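Local coordinates for protein acetyl-CoA acetyltransferase (Mycobacterium smegmatis, PDB 4EGV) that probably has acyltransferase activity and, as a monomer, carries a thiolase fold with an additional C-terminal domain, at residues L276-E281 with L286-E291; K303-L308 with A437-Q442; F340-C345 with T357-D362. All blocks are in the same frame, centred on the assembly; numbering follows the deposited sequence.

How the contacts relate
Contacts 1 and 3 reach the same mixed sheet of the thiolase fold, contact 1 at the interior strand 271-279 and contact 3 at strand 337-342, outermost within this chain; their centres are about 31 Å apart and their nearest atoms about 16 Å. Contact 2 ties the loop after strand 294-303 to helix 432-440. Contact 3 is nested inside the loop that contact 2 closes; the centres of contacts 2 and 3 are about 23 Å apart and their nearest atoms about 13 Å. Contact 1 closes before either opens and lies about 39 Å from contact 2, centre to centre. None of the three touches another.

Contact 1: residues L276-E281 with L286-E291; sequences LMMSVE and LGVPEE
Met278, present as selenomethionine, lays the end of its side chain against Leu286 and Val288, two residues that follow it closely in sequence. The selenium is the atom that meets Leu286, with SE 4.2 Å from CD1, and the two side chains lie aslant to each other. The terminal methyl serves the other neighbour: CE lies 4.2 Å from CG2 of Val288, and there the side chains run past one another in opposite directions. The chain of Met278 bends at its last torsion, turning CE off the line of the part before it and toward Val288. Val288 answers with the methyl that stands beside its own backbone N.

The contact closes a strand-helix-loop unit. Strand 271-279 ends at Ser279, the N-cap of helix 280-286; the OG of Ser279 caps a backbone N in the first turn and is hydrogen-bonded to Ser282 OG as well. At the far end Gly287, with positive phi, completes a Schellman motif, and the chain turns back toward the strand it has just left. Both Met278 and Val288 also touch Val23 of the neighbouring strand 20-29, and Met278 packs on Val136 of strand 136-143, so the small cluster continues into the sheet.

The meeting atoms are all apolar, consistent with van der Waals packing and burial, while a hydrogen bond between Val288 O and Trp293 NE1 gives the loop a directional hold elsewhere.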
loop_
_atom_site.group_PDB
_atom_site.type_symbol
_atom_site.label_atom_id
_atom_site.label_comp_id
_atom_site.label_asym_id
_atom_site.label_seq_id
_atom_site.Cartn_x
_atom_site.Cartn_y
_atom_site.Cartn_z
ATOM N N LEU A 276 -8.992 17.266 4.214
ATOM C CA LEU A 276 -9.344 18.180 5.253
ATOM C C LEU A 276 -10.287 17.529 6.247
ATOM O O LEU A 276 -11.320 17.044 5.891
ATOM C CB LEU A 276 -9.962 19.416 4.626
ATOM C CG LEU A 276 -10.346 20.649 5.454
ATOM C CD1 LEU A 276 -9.179 21.295 6.283
ATOM C CD2 LEU A 276 -11.023 21.615 4.501
HETATM N N MSE A 277 -9.906 17.548 7.511
HETATM C CA MSE A 277 -10.577 16.821 8.562
HETATM C C MSE A 277 -10.795 17.720 9.752
HETATM O O MSE A 277 -9.994 18.600 10.030
HETATM C CB MSE A 277 -9.687 15.689 8.975
HETATM C CG MSE A 277 -10.364 14.597 9.788
HETATM SE SE MSE A 277 -9.082 13.138 10.265
HETATM C CE MSE A 277 -7.998 13.195 8.649
HETATM N N MSE A 278 -11.875 17.475 10.474
HETATM C CA MSE A 278 -12.350 18.390 11.511
HETATM C C MSE A 278 -13.193 17.660 12.543
HETATM O O MSE A 278 -13.708 16.592 12.285
HETATM C CB MSE A 278 -13.279 19.428 10.881
HETATM C CG MSE A 278 -12.731 20.752 10.542
HETATM SE SE MSE A 278 -14.071 21.807 9.528
HETATM C CE MSE A 278 -15.426 20.457 9.518
ATOM N N SER A 279 -13.377 18.293 13.696
ATOM C CA SER A 279 -14.411 17.923 14.629
ATOM C C SER A 279 -15.718 18.399 14.060
ATOM O O SER A 279 -15.786 19.411 13.412
ATOM C CB SER A 279 -14.153 18.531 16.003
ATOM O OG SER A 279 -14.104 19.928 15.962
ATOM N N VAL A 280 -16.762 17.640 14.297
ATOM C CA VAL A 280 -18.121 18.014 13.943
ATOM C C VAL A 280 -18.517 19.428 14.467
ATOM O O VAL A 280 -19.241 20.170 13.811
ATOM C CB VAL A 280 -19.050 16.820 14.361
ATOM C CG1 VAL A 280 -20.384 17.215 14.944
ATOM C CG2 VAL A 280 -19.155 15.818 13.236
ATOM N N GLU A 281 -17.993 19.795 15.624
ATOM C CA GLU A 281 -18.127 21.116 16.184
ATOM C C GLU A 281 -17.470 22.200 15.349
ATOM O O GLU A 281 -18.029 23.262 15.152
ATOM C CB GLU A 281 -17.530 21.131 17.570
ATOM C CG GLU A 281 -17.668 22.447 18.312
ATOM C CD GLU A 281 -16.895 22.464 19.637
ATOM O OE1 GLU A 281 -16.002 21.599 19.881
ATOM O OE2 GLU A 281 -17.191 23.348 20.454
ATOM N N LEU A 286 -17.868 26.660 11.232
ATOM C CA LEU A 286 -17.282 27.078 9.991
ATOM C C LEU A 286 -18.222 27.022 8.819
ATOM O O LEU A 286 -17.916 27.546 7.791
ATOM C CB LEU A 286 -16.101 26.186 9.701
ATOM C CG LEU A 286 -14.804 26.529 10.390
ATOM C CD1 LEU A 286 -13.761 25.945 9.600
ATOM C CD2 LEU A 286 -14.583 27.980 10.472
ATOM N N GLY A 287 -19.361 26.382 8.944
ATOM C CA GLY A 287 -20.389 26.570 7.954
ATOM C C GLY A 287 -20.399 25.610 6.814
ATOM O O GLY A 287 -20.891 25.879 5.767
ATOM N N VAL A 288 -19.863 24.461 7.107
ATOM C CA VAL A 288 -19.672 23.259 6.267
ATOM C C VAL A 288 -20.913 22.409 6.161
ATOM O O VAL A 288 -21.275 21.753 7.115
ATOM C CB VAL A 288 -18.529 22.351 6.785
ATOM C CG1 VAL A 288 -18.390 21.108 5.933
ATOM C CG2 VAL A 288 -17.220 23.114 6.820
ATOM N N PRO A 289 -21.553 22.398 4.978
ATOM C CA PRO A 289 -22.769 21.631 4.775
ATOM C C PRO A 289 -22.649 20.180 5.244
ATOM O O PRO A 289 -21.663 19.522 4.994
ATOM C CB PRO A 289 -22.951 21.694 3.256
ATOM C CG PRO A 289 -22.311 22.960 2.864
ATOM C CD PRO A 289 -21.144 23.096 3.746
ATOM N N GLU A 290 -23.685 19.694 5.898
ATOM C CA GLU A 290 -23.695 18.344 6.418
ATOM C C GLU A 290 -23.589 17.239 5.349
ATOM O O GLU A 290 -23.008 16.211 5.625
ATOM C CB GLU A 290 -24.887 18.142 7.378
ATOM C CG GLU A 290 -24.819 16.834 8.150
ATOM C CD GLU A 290 -25.599 16.829 9.441
ATOM O OE1 GLU A 290 -26.105 17.896 9.865
ATOM O OE2 GLU A 290 -25.688 15.740 10.040
ATOM N N GLU A 291 -24.109 17.449 4.142
ATOM C CA GLU A 291 -23.947 16.443 3.078
ATOM C C GLU A 291 -22.459 16.170 2.656
ATOM O O GLU A 291 -22.167 15.176 1.981
ATOM C CB GLU A 291 -24.918 16.650 1.883
ATOM C CG GLU A 291 -24.604 17.781 0.914
ATOM C CD GLU A 291 -25.294 19.082 1.291
ATOM O OE1 GLU A 291 -25.658 19.228 2.484
ATOM O OE2 GLU A 291 -25.467 19.967 0.406
#

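Contact 2: residues K303-L308 with A437-Q442; sequences KEPKLL and AEHDAQ
Helix 432-440, within the sequence range of the additional C-terminal domain, packs through His439 against Glu304 and Pro305 in the loop after strand 294-303. With its CG opposite the backbone N across the first torsion (chi1 -168°), the imidazole reaches out from the helix and meets both residues by an edge. OE1 of Glu304 lies near the ring plane, 3.2 Å from CE1 and 3.7 Å from NE2 of His439. The carboxylate is turned almost square to the imidazole, the two planes 87° apart.

At the ring edge, too, the prolyl ring comes across at about a right angle, CD of Pro305 standing 3.7 Å from CE1 of His439. The carbonyl O of Lys303 lies oblique to the ring, 4.0 Å from ND1 of His439 and too far for a hydrogen bond.

The other carboxylate oxygen, Glu304 OE2, is hydrogen-bonded to Ser316 OG and Ala318 N, beside the start of helix 317-330. These two bonds probably hold the carboxylate in place, and with it OE1, which faces the histidine. Any electrostatic attraction to the imidazole would depend on its protonation.

The contact is edge-on packing of a helix histidine against a loop carboxylate and proline, and it joins the additional C-terminal region to the loop that follows a central strand of the thiolase fold.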
loop_
_atom_site.group_PDB
_atom_site.type_symbol
_atom_site.label_atom_id
_atom_site.label_comp_id
_atom_site.label_asym_id
_atom_site.label_seq_id
_atom_site.Cartn_x
_atom_site.Cartn_y
_atom_site.Cartn_z
ATOM N N LYS A 303 1.631 -4.197 11.660
ATOM C CA LYS A 303 3.023 -4.261 11.224
ATOM C C LYS A 303 3.562 -5.685 11.265
ATOM O O LYS A 303 3.324 -6.385 12.227
ATOM C CB LYS A 303 3.875 -3.357 12.108
ATOM C CG LYS A 303 5.380 -3.465 11.865
ATOM C CD LYS A 303 6.179 -2.703 12.915
ATOM C CE LYS A 303 5.775 -1.214 12.839
ATOM N NZ LYS A 303 5.831 -0.446 14.116
ATOM N N GLU A 304 4.282 -6.108 10.220
ATOM C CA GLU A 304 5.015 -7.388 10.194
ATOM C C GLU A 304 6.445 -7.302 10.749
ATOM O O GLU A 304 6.995 -6.215 10.877
ATOM C CB GLU A 304 5.054 -7.943 8.790
ATOM C CG GLU A 304 3.696 -8.245 8.201
ATOM C CD GLU A 304 3.111 -9.626 8.613
ATOM O OE1 GLU A 304 3.774 -10.439 9.309
ATOM O OE2 GLU A 304 1.959 -9.913 8.226
ATOM N N PRO A 305 7.032 -8.455 11.127
ATOM C CA PRO A 305 8.468 -8.511 11.447
ATOM C C PRO A 305 9.282 -8.588 10.163
ATOM O O PRO A 305 8.692 -8.774 9.113
ATOM C CB PRO A 305 8.590 -9.791 12.274
ATOM C CG PRO A 305 7.403 -10.630 11.886
ATOM C CD PRO A 305 6.322 -9.685 11.537
ATOM N N LYS A 306 10.605 -8.441 10.225
ATOM C CA LYS A 306 11.420 -8.452 8.996
ATOM C C LYS A 306 11.150 -9.672 8.194
ATOM O O LYS A 306 10.815 -10.707 8.717
ATOM C CB LYS A 306 12.935 -8.351 9.218
ATOM C CG LYS A 306 13.420 -8.519 10.621
ATOM C CD LYS A 306 14.857 -8.015 10.757
ATOM C CE LYS A 306 14.923 -6.950 11.856
ATOM N NZ LYS A 306 15.907 -5.888 11.534
ATOM N N LEU A 307 11.369 -9.523 6.905
ATOM C CA LEU A 307 11.053 -10.514 5.932
ATOM C C LEU A 307 11.545 -11.897 6.277
ATOM O O LEU A 307 10.837 -12.786 6.213
ATOM C CB LEU A 307 11.498 -10.063 4.550
ATOM C CG LEU A 307 11.279 -11.045 3.428
ATOM C CD1 LEU A 307 9.857 -11.390 3.343
ATOM C CD2 LEU A 307 11.756 -10.442 2.155
ATOM N N LEU A 308 12.731 -12.143 6.689
ATOM C CA LEU A 308 13.072 -13.548 6.895
ATOM C C LEU A 308 12.595 -14.234 8.204
ATOM O O LEU A 308 12.862 -15.410 8.427
ATOM C CB LEU A 308 14.561 -13.606 6.833
ATOM C CG LEU A 308 15.359 -13.814 5.555
ATOM C CD1 LEU A 308 14.678 -14.408 4.359
ATOM C CD2 LEU A 308 16.436 -12.780 5.302
ATOM N N ALA A 437 0.900 -6.676 19.823
ATOM C CA ALA A 437 1.700 -7.376 20.824
ATOM C C ALA A 437 1.468 -8.889 20.776
ATOM O O ALA A 437 2.380 -9.677 21.076
ATOM C CB ALA A 437 1.463 -6.812 22.216
ATOM N N GLU A 438 0.264 -9.294 20.379
ATOM C CA GLU A 438 -0.030 -10.714 20.149
ATOM C C GLU A 438 0.741 -11.273 18.975
ATOM O O GLU A 438 1.308 -12.343 19.071
ATOM C CB GLU A 438 -1.516 -10.961 19.941
ATOM C CG GLU A 438 -2.207 -11.608 21.133
ATOM C CD GLU A 438 -3.695 -11.264 21.214
ATOM O OE1 GLU A 438 -4.432 -11.489 20.223
ATOM O OE2 GLU A 438 -4.124 -10.759 22.276
ATOM N N HIS A 439 0.765 -10.541 17.870
ATOM C CA HIS A 439 1.503 -10.948 16.683
ATOM C C HIS A 439 3.014 -10.882 16.901
ATOM O O HIS A 439 3.745 -11.651 16.306
ATOM C CB HIS A 439 1.085 -10.105 15.470
ATOM C CG HIS A 439 1.577 -10.644 14.165
ATOM N ND1 HIS A 439 2.633 -10.083 13.482
ATOM C CD2 HIS A 439 1.176 -11.709 13.427
ATOM C CE1 HIS A 439 2.868 -10.778 12.386
ATOM N NE2 HIS A 439 1.992 -11.764 12.324
ATOM N N ASP A 440 3.473 -9.966 17.753
ATOM C CA ASP A 440 4.893 -9.836 18.085
ATOM C C ASP A 440 5.358 -10.998 18.939
ATOM O O ASP A 440 6.550 -11.298 18.973
ATOM C CB ASP A 440 5.188 -8.519 18.826
ATOM C CG ASP A 440 5.253 -7.306 17.896
ATOM O OD1 ASP A 440 5.363 -7.508 16.675
ATOM O OD2 ASP A 440 5.193 -6.154 18.384
ATOM N N ALA A 441 4.407 -11.632 19.633
ATOM C CA ALA A 441 4.654 -12.811 20.487
ATOM C C ALA A 441 4.758 -14.139 19.719
ATOM O O ALA A 441 5.262 -15.126 20.262
ATOM C CB ALA A 441 3.584 -12.917 21.585
ATOM N N GLN A 442 4.280 -14.171 18.475
ATOM C CA GLN A 442 4.458 -15.337 17.597
ATOM C C GLN A 442 5.935 -15.718 17.474
ATOM O O GLN A 442 6.807 -14.838 17.453
ATOM C CB GLN A 442 3.908 -15.075 16.190
ATOM C CG GLN A 442 2.431 -14.736 16.111
ATOM C CD GLN A 442 1.550 -15.930 16.321
ATOM O OE1 GLN A 442 1.059 -16.171 17.426
ATOM N NE2 GLN A 442 1.353 -16.702 15.265
#

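Contact 3: residues F340-C345 with T357-D362; sequences FDLYSC and TGLATD
The phenyl ring of Phe340 receives a methyl of Leu359 over one face. CD1 of Leu359 stands 4.0 Å from the ring centroid and only 14° off the ring normal, a CH-pi contact. It is displaced slightly toward the rim, over the side formed by CE1 and CZ, and lies 4.0 Å from CZ of Phe340. Outside the two segments, the Phe340 side chain also touches Arg365 and Leu404.

The two side chains approach from opposite directions, phenylalanine from the strand and leucine from the loop. The first torsion of Phe340 (chi1 -67°) carries CG to the side opposite its carbonyl carbon, and the ring reaches toward the loop. Leu342, two residues on, adds a looser touch: its CD2 is 4.4 Å from the same CD1 of Leu359. A single leucine methyl is thus the point where both residues meet the loop.

Phe340 lies in strand 337-342, outermost within this chain in the mixed sheet of the thiolase fold and parallel to its neighbour 402-409. Helix 348-357 follows, Gly358 leaves it with positive phi, and the chain brings Leu359 back over the strand it started from. Between the two apolar residues, Asp341 has polar partners instead: its OD1 is hydrogen-bonded to Leu369 N and its OD2 to Tyr383 OH. Leu359 packs further on Arg365 and Leu367, residues of the loop that continues from it, and the backbone of Leu342 is hydrogen-bonded to that of Leu367.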
loop_
_atom_site.group_PDB
_atom_site.type_symbol
_atom_site.label_atom_id
_atom_site.label_comp_id
_atom_site.label_asym_id
_atom_site.label_seq_id
_atom_site.Cartn_x
_atom_site.Cartn_y
_atom_site.Cartn_z
ATOM N N PHE A 340 -14.167 -0.945 -2.431
ATOM C CA PHE A 340 -12.810 -1.187 -1.924
ATOM C C PHE A 340 -11.786 -0.395 -2.721
ATOM O O PHE A 340 -11.898 -0.310 -3.921
ATOM C CB PHE A 340 -12.430 -2.675 -2.048
ATOM C CG PHE A 340 -13.215 -3.594 -1.162
ATOM C CD1 PHE A 340 -12.765 -3.900 0.112
ATOM C CD2 PHE A 340 -14.394 -4.178 -1.613
ATOM C CE1 PHE A 340 -13.473 -4.743 0.920
ATOM C CE2 PHE A 340 -15.121 -5.020 -0.800
ATOM C CZ PHE A 340 -14.659 -5.300 0.467
ATOM N N ASP A 341 -10.811 0.189 -2.025
ATOM C CA ASP A 341 -9.524 0.566 -2.610
ATOM C C ASP A 341 -8.417 -0.130 -1.848
ATOM O O ASP A 341 -8.080 0.245 -0.737
ATOM C CB ASP A 341 -9.260 2.071 -2.643
ATOM C CG ASP A 341 -8.078 2.436 -3.571
ATOM O OD1 ASP A 341 -8.289 2.614 -4.771
ATOM O OD2 ASP A 341 -6.936 2.551 -3.100
ATOM N N LEU A 342 -7.885 -1.172 -2.472
ATOM C CA LEU A 342 -6.808 -1.983 -1.925
ATOM C C LEU A 342 -5.504 -1.614 -2.604
ATOM O O LEU A 342 -5.433 -1.469 -3.816
ATOM C CB LEU A 342 -7.133 -3.488 -2.062
ATOM C CG LEU A 342 -7.996 -4.234 -1.033
ATOM C CD1 LEU A 342 -8.791 -3.389 -0.090
ATOM C CD2 LEU A 342 -8.888 -5.261 -1.715
ATOM N N TYR A 343 -4.480 -1.415 -1.803
ATOM C CA TYR A 343 -3.207 -0.987 -2.313
ATOM C C TYR A 343 -2.566 -2.090 -3.169
ATOM O O TYR A 343 -2.472 -3.252 -2.755
ATOM C CB TYR A 343 -2.320 -0.617 -1.144
ATOM C CG TYR A 343 -1.020 0.059 -1.493
ATOM C CD1 TYR A 343 -0.868 1.445 -1.307
ATOM C CD2 TYR A 343 0.070 -0.675 -1.984
ATOM C CE1 TYR A 343 0.309 2.079 -1.613
ATOM C CE2 TYR A 343 1.265 -0.059 -2.303
ATOM C CZ TYR A 343 1.383 1.329 -2.115
ATOM O OH TYR A 343 2.576 1.951 -2.418
ATOM N N SER A 344 -2.079 -1.685 -4.344
ATOM C CA SER A 344 -1.691 -2.599 -5.416
ATOM C C SER A 344 -0.457 -2.186 -6.219
ATOM O O SER A 344 -0.562 -1.977 -7.437
ATOM C CB SER A 344 -2.884 -2.751 -6.385
ATOM O OG SER A 344 -3.310 -1.491 -6.900
ATOM N N CYS A 345 0.716 -2.063 -5.604
ATOM C CA CYS A 345 1.898 -1.770 -6.452
ATOM C C CYS A 345 2.196 -3.081 -7.224
ATOM O O CYS A 345 2.440 -3.104 -8.417
ATOM C CB CYS A 345 3.086 -1.233 -5.618
ATOM S SG CYS A 345 4.318 -0.071 -6.439
ATOM N N THR A 357 -9.317 -13.391 3.946
ATOM C CA THR A 357 -10.563 -12.717 4.242
ATOM C C THR A 357 -11.762 -13.398 3.595
ATOM O O THR A 357 -12.869 -13.219 4.020
ATOM C CB THR A 357 -10.479 -11.251 3.790
ATOM O OG1 THR A 357 -11.591 -10.539 4.298
ATOM C CG2 THR A 357 -10.536 -11.128 2.300
ATOM N N GLY A 358 -11.514 -14.175 2.554
ATOM C CA GLY A 358 -12.560 -14.839 1.805
ATOM C C GLY A 358 -12.998 -14.106 0.558
ATOM O O GLY A 358 -13.561 -14.714 -0.328
ATOM N N LEU A 359 -12.766 -12.797 0.506
ATOM C CA LEU A 359 -13.093 -11.951 -0.651
ATOM C C LEU A 359 -12.559 -12.545 -1.945
ATOM O O LEU A 359 -11.376 -12.823 -2.050
ATOM C CB LEU A 359 -12.420 -10.592 -0.490
ATOM C CG LEU A 359 -13.134 -9.258 -0.700
ATOM C CD1 LEU A 359 -12.236 -8.075 -0.983
ATOM C CD2 LEU A 359 -14.395 -9.261 -1.486
ATOM N N ALA A 360 -13.412 -12.725 -2.945
ATOM C CA ALA A 360 -12.928 -13.204 -4.237
ATOM C C ALA A 360 -12.171 -12.114 -5.025
ATOM O O ALA A 360 -12.436 -10.909 -4.909
ATOM C CB ALA A 360 -14.047 -13.777 -5.053
ATOM N N THR A 361 -11.222 -12.567 -5.832
ATOM C CA THR A 361 -10.409 -11.686 -6.654
ATOM C C THR A 361 -11.242 -11.022 -7.769
ATOM O O THR A 361 -10.890 -9.955 -8.238
ATOM C CB THR A 361 -9.213 -12.440 -7.276
ATOM O OG1 THR A 361 -9.658 -13.133 -8.449
ATOM C CG2 THR A 361 -8.619 -13.442 -6.298
ATOM N N ASP A 362 -12.336 -11.654 -8.177
ATOM C CA ASP A 362 -13.188 -11.132 -9.238
ATOM C C ASP A 362 -14.471 -10.492 -8.725
ATOM O O ASP A 362 -15.386 -10.223 -9.487
ATOM C CB ASP A 362 -13.485 -12.224 -10.293
ATOM C CG ASP A 362 -13.890 -13.604 -9.681
ATOM O OD1 ASP A 362 -13.777 -13.864 -8.449
ATOM O OD2 ASP A 362 -14.322 -14.448 -10.489
#